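Local structure of ribonucleoside-diphosphate reductase subunit beta (Clostridium botulinum, 6ZJK) at residues N104-S118 and L130-Y144. The protein probably serves as the di-iron, radical-generating subunit of a class I ribonucleotide reductase, which reduces ribonucleoside diphosphates to deoxyribonucleotides. Numbering follows the deposited sequence.
Sequences NFLDSVQSENLPNIS and LNIQTFQEEIHAQSY. With FE (Fe (III) ion), chain H; FE (Fe (III) ion), chain G.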
loop_
_atom_site.group_PDB
_atom_site.type_symbol
_atom_site.label_atom_id
_atom_site.label_comp_id
_atom_site.label_asym_id
_atom_site.label_seq_id
_atom_site.Cartn_x
_atom_site.Cartn_y
_atom_site.Cartn_z
ATOM N N ASN A 104 1.128 6.904 -17.012
ATOM C CA ASN A 104 1.631 7.413 -15.732
ATOM C C ASN A 104 0.543 8.153 -14.973
ATOM O O ASN A 104 0.482 8.091 -13.740
ATOM C CB ASN A 104 2.840 8.346 -15.955
ATOM C CG ASN A 104 3.548 8.732 -14.640
ATOM O OD1 ASN A 104 4.018 7.878 -13.886
ATOM N ND2 ASN A 104 3.628 10.021 -14.378
ATOM N N PHE A 105 -0.316 8.873 -15.687
ATOM C CA PHE A 105 -1.470 9.476 -15.041
ATOM C C PHE A 105 -2.400 8.404 -14.467
ATOM O O PHE A 105 -2.912 8.556 -13.349
ATOM C CB PHE A 105 -2.224 10.366 -16.033
ATOM C CG PHE A 105 -3.638 10.636 -15.621
ATOM C CD1 PHE A 105 -3.931 11.700 -14.780
ATOM C CD2 PHE A 105 -4.678 9.796 -16.036
ATOM C CE1 PHE A 105 -5.240 11.939 -14.387
ATOM C CE2 PHE A 105 -5.972 10.023 -15.634
ATOM C CZ PHE A 105 -6.261 11.093 -14.817
ATOM N N LEU A 106 -2.588 7.298 -15.172
ATOM C CA LEU A 106 -3.506 6.249 -14.725
ATOM C C LEU A 106 -3.097 5.604 -13.400
ATOM O O LEU A 106 -3.839 5.547 -12.507
ATOM C CB LEU A 106 -3.737 5.217 -15.803
ATOM C CG LEU A 106 -4.486 5.615 -17.053
ATOM C CD1 LEU A 106 -4.736 4.460 -17.945
ATOM C CD2 LEU A 106 -5.697 6.453 -16.861
ATOM N N ASP A 107 -1.869 5.169 -13.329
ATOM C CA ASP A 107 -1.338 4.587 -12.158
ATOM C C ASP A 107 -1.242 5.609 -11.018
ATOM O O ASP A 107 -1.413 5.248 -9.913
ATOM C CB ASP A 107 -0.024 3.935 -12.423
ATOM C CG ASP A 107 -0.145 2.614 -13.138
ATOM O OD1 ASP A 107 -0.883 1.741 -12.744
ATOM O OD2 ASP A 107 0.548 2.413 -14.088
ATOM N N SER A 108 -0.997 6.877 -11.308
ATOM C CA SER A 108 -0.942 7.864 -10.288
ATOM C C SER A 108 -2.290 8.033 -9.652
ATOM O O SER A 108 -2.380 8.091 -8.492
ATOM C CB SER A 108 -0.385 9.197 -10.799
ATOM O OG SER A 108 0.977 9.109 -11.050
ATOM N N VAL A 109 -3.352 8.101 -10.426
ATOM C CA VAL A 109 -4.653 8.255 -9.827
ATOM C C VAL A 109 -5.120 6.976 -9.130
ATOM O O VAL A 109 -5.845 7.043 -8.234
ATOM C CB VAL A 109 -5.761 8.752 -10.732
ATOM C CG1 VAL A 109 -5.515 10.132 -11.213
ATOM C CG2 VAL A 109 -5.992 7.835 -11.862
ATOM N N GLN A 110 -4.659 5.835 -9.570
ATOM C CA GLN A 110 -4.978 4.592 -8.938
ATOM C C GLN A 110 -4.338 4.636 -7.558
ATOM O O GLN A 110 -4.970 4.354 -6.608
ATOM C CB GLN A 110 -4.447 3.426 -9.722
ATOM C CG GLN A 110 -5.219 3.064 -10.958
ATOM C CD GLN A 110 -6.620 2.674 -10.692
ATOM O OE1 GLN A 110 -7.476 3.494 -10.564
ATOM N NE2 GLN A 110 -6.849 1.398 -10.601
ATOM N N SER A 111 -3.099 5.082 -7.441
ATOM C CA SER A 111 -2.386 5.193 -6.170
ATOM C C SER A 111 -3.035 6.134 -5.171
ATOM O O SER A 111 -2.911 5.966 -4.010
ATOM C CB SER A 111 -0.961 5.638 -6.377
ATOM O OG SER A 111 -0.217 4.726 -7.065
ATOM N N GLU A 112 -3.717 7.141 -5.647
ATOM C CA GLU A 112 -4.400 8.040 -4.826
ATOM C C GLU A 112 -5.808 7.628 -4.519
ATOM O O GLU A 112 -6.280 7.935 -3.485
ATOM C CB GLU A 112 -4.481 9.372 -5.513
ATOM C CG GLU A 112 -3.186 10.108 -5.582
ATOM C CD GLU A 112 -2.797 10.715 -4.286
ATOM O OE1 GLU A 112 -1.613 10.876 -4.097
ATOM O OE2 GLU A 112 -3.668 11.041 -3.489
ATOM N N ASN A 113 -6.490 6.970 -5.428
ATOM C CA ASN A 113 -7.869 6.612 -5.210
ATOM C C ASN A 113 -8.148 5.308 -4.471
ATOM O O ASN A 113 -9.087 5.237 -3.770
ATOM C CB ASN A 113 -8.616 6.556 -6.513
ATOM C CG ASN A 113 -10.083 6.434 -6.332
ATOM O OD1 ASN A 113 -10.693 7.260 -5.703
ATOM N ND2 ASN A 113 -10.650 5.426 -6.892
ATOM N N LEU A 114 -7.361 4.289 -4.713
ATOM C CA LEU A 114 -7.536 3.020 -4.057
ATOM C C LEU A 114 -7.717 3.101 -2.533
ATOM O O LEU A 114 -8.535 2.421 -2.004
ATOM C CB LEU A 114 -6.404 2.085 -4.410
ATOM C CG LEU A 114 -6.491 1.562 -5.816
ATOM C CD1 LEU A 114 -5.385 0.633 -6.171
ATOM C CD2 LEU A 114 -7.833 0.937 -6.050
ATOM N N PRO A 115 -6.960 3.954 -1.868
ATOM C CA PRO A 115 -7.157 4.005 -0.432
ATOM C C PRO A 115 -8.450 4.619 -0.040
ATOM O O PRO A 115 -8.848 4.511 1.073
ATOM C CB PRO A 115 -6.044 4.882 0.039
ATOM C CG PRO A 115 -5.017 4.762 -0.960
ATOM C CD PRO A 115 -5.640 4.438 -2.251
ATOM N N ASN A 116 -9.103 5.278 -0.963
ATOM C CA ASN A 116 -10.355 5.894 -0.653
ATOM C C ASN A 116 -11.471 4.906 -0.794
ATOM O O ASN A 116 -12.508 5.036 -0.201
ATOM C CB ASN A 116 -10.581 7.050 -1.588
ATOM C CG ASN A 116 -10.008 8.312 -1.065
ATOM O OD1 ASN A 116 -8.879 8.355 -0.626
ATOM N ND2 ASN A 116 -10.792 9.357 -1.112
ATOM N N ILE A 117 -11.241 3.914 -1.592
ATOM C CA ILE A 117 -12.206 2.932 -1.758
ATOM C C ILE A 117 -12.023 2.011 -0.597
ATOM O O ILE A 117 -12.947 1.705 0.078
ATOM C CB ILE A 117 -11.984 2.229 -3.065
ATOM C CG1 ILE A 117 -12.661 3.021 -4.150
ATOM C CG2 ILE A 117 -12.531 0.838 -3.026
ATOM C CD1 ILE A 117 -12.317 2.551 -5.513
ATOM N N SER A 118 -10.798 1.594 -0.388
ATOM C CA SER A 118 -10.458 0.692 0.677
ATOM C C SER A 118 -10.904 1.043 2.067
ATOM O O SER A 118 -11.210 0.210 2.816
ATOM C CB SER A 118 -8.984 0.494 0.681
ATOM O OG SER A 118 -8.637 -0.501 1.546
ATOM N N LEU A 130 -6.349 -4.821 -1.528
ATOM C CA LEU A 130 -6.309 -3.511 -2.172
ATOM C C LEU A 130 -5.050 -2.736 -1.798
ATOM O O LEU A 130 -4.542 -1.956 -2.621
ATOM C CB LEU A 130 -7.558 -2.695 -1.818
ATOM C CG LEU A 130 -8.905 -3.187 -2.372
ATOM C CD1 LEU A 130 -10.033 -2.486 -1.646
ATOM C CD2 LEU A 130 -9.016 -2.919 -3.865
ATOM N N ASN A 131 -4.547 -2.917 -0.569
ATOM C CA ASN A 131 -3.289 -2.282 -0.168
ATOM C C ASN A 131 -2.114 -2.859 -0.952
ATOM O O ASN A 131 -1.192 -2.130 -1.327
ATOM C CB ASN A 131 -3.032 -2.486 1.332
ATOM C CG ASN A 131 -3.909 -1.629 2.215
ATOM O OD1 ASN A 131 -4.431 -0.602 1.794
ATOM N ND2 ASN A 131 -4.036 -2.027 3.476
ATOM N N ILE A 132 -2.136 -4.135 -1.234
ATOM C CA ILE A 132 -1.096 -4.697 -2.029
ATOM C C ILE A 132 -1.210 -4.130 -3.454
ATOM O O ILE A 132 -0.251 -3.881 -4.095
ATOM C CB ILE A 132 -1.193 -6.195 -2.092
ATOM C CG1 ILE A 132 -1.078 -6.812 -0.706
ATOM C CG2 ILE A 132 -0.127 -6.771 -2.951
ATOM C CD1 ILE A 132 -1.234 -8.308 -0.677
ATOM N N GLN A 133 -2.429 -3.930 -3.913
ATOM C CA GLN A 133 -2.653 -3.398 -5.219
ATOM C C GLN A 133 -2.057 -2.022 -5.273
ATOM O O GLN A 133 -1.370 -1.743 -6.169
ATOM C CB GLN A 133 -4.127 -3.344 -5.583
ATOM C CG GLN A 133 -4.432 -2.910 -6.986
ATOM C CD GLN A 133 -5.900 -2.853 -7.340
ATOM O OE1 GLN A 133 -6.771 -3.326 -6.644
ATOM N NE2 GLN A 133 -6.169 -2.259 -8.465
ATOM N N THR A 134 -2.355 -1.184 -4.301
ATOM C CA THR A 134 -1.839 0.185 -4.283
ATOM C C THR A 134 -0.316 0.217 -4.376
ATOM O O THR A 134 0.261 1.041 -5.106
ATOM C CB THR A 134 -2.298 0.899 -3.016
ATOM O OG1 THR A 134 -3.723 0.956 -2.993
ATOM C CG2 THR A 134 -1.749 2.303 -2.961
ATOM N N PHE A 135 0.344 -0.668 -3.631
ATOM C CA PHE A 135 1.795 -0.804 -3.678
ATOM C C PHE A 135 2.275 -1.150 -5.087
ATOM O O PHE A 135 3.255 -0.574 -5.572
ATOM C CB PHE A 135 2.194 -1.870 -2.655
ATOM C CG PHE A 135 3.509 -2.525 -2.906
ATOM C CD1 PHE A 135 4.694 -1.922 -2.493
ATOM C CD2 PHE A 135 3.569 -3.774 -3.498
ATOM C CE1 PHE A 135 5.915 -2.549 -2.686
ATOM C CE2 PHE A 135 4.787 -4.408 -3.708
ATOM C CZ PHE A 135 5.964 -3.794 -3.300
ATOM N N GLN A 136 1.574 -2.059 -5.773
ATOM C CA GLN A 136 1.937 -2.451 -7.140
ATOM C C GLN A 136 1.757 -1.309 -8.126
ATOM O O GLN A 136 2.530 -1.203 -9.087
ATOM C CB GLN A 136 1.107 -3.662 -7.617
ATOM C CG GLN A 136 1.469 -4.959 -6.895
ATOM C CD GLN A 136 0.712 -6.184 -7.340
ATOM O OE1 GLN A 136 -0.253 -6.106 -8.120
ATOM N NE2 GLN A 136 1.157 -7.348 -6.854
ATOM N N GLU A 137 0.787 -0.459 -7.916
ATOM C CA GLU A 137 0.563 0.672 -8.753
ATOM C C GLU A 137 1.717 1.698 -8.581
ATOM O O GLU A 137 2.124 2.294 -9.528
ATOM C CB GLU A 137 -0.776 1.324 -8.499
ATOM C CG GLU A 137 -2.052 0.512 -8.666
ATOM C CD GLU A 137 -2.268 -0.246 -9.966
ATOM O OE1 GLU A 137 -1.366 -0.549 -10.664
ATOM O OE2 GLU A 137 -3.391 -0.596 -10.271
ATOM N N GLU A 138 2.209 1.875 -7.361
ATOM C CA GLU A 138 3.377 2.726 -7.146
ATOM C C GLU A 138 4.592 2.194 -7.896
ATOM O O GLU A 138 5.392 2.974 -8.438
ATOM C CB GLU A 138 3.687 2.871 -5.657
ATOM C CG GLU A 138 2.606 3.557 -4.825
ATOM C CD GLU A 138 2.582 5.067 -4.983
ATOM O OE1 GLU A 138 3.363 5.615 -5.792
ATOM O OE2 GLU A 138 1.785 5.721 -4.275
ATOM N N ILE A 139 4.762 0.872 -7.922
ATOM C CA ILE A 139 5.881 0.291 -8.661
ATOM C C ILE A 139 5.730 0.520 -10.169
ATOM O O ILE A 139 6.722 0.764 -10.877
ATOM C CB ILE A 139 6.039 -1.190 -8.288
ATOM C CG1 ILE A 139 6.525 -1.278 -6.831
ATOM C CG2 ILE A 139 7.013 -1.909 -9.210
ATOM C CD1 ILE A 139 7.002 -2.656 -6.445
ATOM N N HIS A 140 4.514 0.547 -10.643
ATOM C CA HIS A 140 4.234 0.738 -12.053
ATOM C C HIS A 140 4.620 2.136 -12.450
ATOM O O HIS A 140 5.305 2.334 -13.372
ATOM C CB HIS A 140 2.775 0.445 -12.396
ATOM C CG HIS A 140 2.405 -1.001 -12.271
ATOM N ND1 HIS A 140 1.105 -1.445 -12.226
ATOM C CD2 HIS A 140 3.177 -2.087 -12.112
ATOM C CE1 HIS A 140 1.118 -2.742 -12.058
ATOM N NE2 HIS A 140 2.356 -3.153 -11.990
ATOM N N ALA A 141 4.175 3.072 -11.678
ATOM C CA ALA A 141 4.465 4.473 -11.947
ATOM C C ALA A 141 5.962 4.740 -11.937
ATOM O O ALA A 141 6.470 5.524 -12.755
ATOM C CB ALA A 141 3.739 5.361 -10.936
ATOM N N GLN A 142 6.720 4.091 -11.081
ATOM C CA GLN A 142 8.148 4.271 -10.994
ATOM C C GLN A 142 8.886 3.686 -12.139
ATOM O O GLN A 142 9.889 4.185 -12.534
ATOM C CB GLN A 142 8.707 3.664 -9.724
ATOM C CG GLN A 142 10.133 4.008 -9.430
ATOM C CD GLN A 142 11.050 2.927 -9.757
ATOM O OE1 GLN A 142 10.730 1.799 -9.645
ATOM N NE2 GLN A 142 12.193 3.264 -10.158
ATOM N N SER A 143 8.392 2.573 -12.623
ATOM C CA SER A 143 8.880 1.927 -13.837
ATOM C C SER A 143 8.989 2.916 -14.990
ATOM O O SER A 143 9.812 2.713 -15.894
ATOM C CB SER A 143 7.981 0.747 -14.243
ATOM O OG SER A 143 6.753 1.183 -14.815
ATOM N N TYR A 144 8.045 3.823 -15.039
ATOM C CA TYR A 144 7.972 4.785 -16.106
ATOM C C TYR A 144 9.081 5.815 -15.923
ATOM O O TYR A 144 9.689 6.187 -16.853
ATOM C CB TYR A 144 6.598 5.443 -16.255
ATOM C CG TYR A 144 5.419 4.476 -16.348
ATOM C CD1 TYR A 144 5.522 3.319 -17.057
ATOM C CD2 TYR A 144 4.244 4.723 -15.711
ATOM C CE1 TYR A 144 4.483 2.442 -17.136
ATOM C CE2 TYR A 144 3.197 3.851 -15.793
ATOM C CZ TYR A 144 3.331 2.717 -16.501
ATOM O OH TYR A 144 2.324 1.848 -16.552
HETATM FE FE FE H . -0.959 -0.464 -12.824
HETATM FE FE FE G . -3.781 -1.915 -11.974
HETATM O O HOH W 1 -1.914 -2.679 -12.745
#
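Asp107 and Glu137 meet where helix segments 104-118 and 130-144, antiparallel at 152°, supply one side of a di-iron site inside a four-helix bundle. Their axes come within 8.6 Å. Asp107 OD1 binds the chain H iron at 2.2 Å. Glu137 bridges the metals: OE1 binds the same iron at 2.2 Å, and OE2 binds the chain G iron. Its bend at chi2 (-52°) turns the carboxylate toward the pair. His140 ND1 completes the protein ligands of the chain H iron at 2.4 Å, and a water joins both ions. Glu204, Glu238 and His241 complete those of the other iron.

One hydrogen bond crosses between the helices. Tyr144 OH donates to Asp107 OD2 at 3.1 Å, nearly along its C-O axis. This oxygen lies at the ring edge, near its plane. His140 NE2 is hydrogen-bonded to Asp237 OD2, a second-shell carboxylate that probably steadies the ring.

Beyond the metals the packing is mixed. Leu114 and Thr134 run alongside in opposite senses, with Leu114 CB 3.2 Å from Thr134 OG1. That hydroxyl bonds back to Leu130 O. Leu114 CD1 also lies across the amide end of Gln133. Ser118 CB rests on Leu130 CD1 at 3.9 Å. Ser111 lies beside the Glu138 carboxylate, which forms a salt bridge with Arg49 and a hydrogen bond with Asn131, both of the second subunit.

This is the buried carboxylate-histidine site of the ferritin-like R2 fold. The carboxylates probably offset the ferric charge, while Glu137 and the water link the irons. Tyr144 is probably the radical-bearing tyrosine, tied to the site through Asp107 OD2.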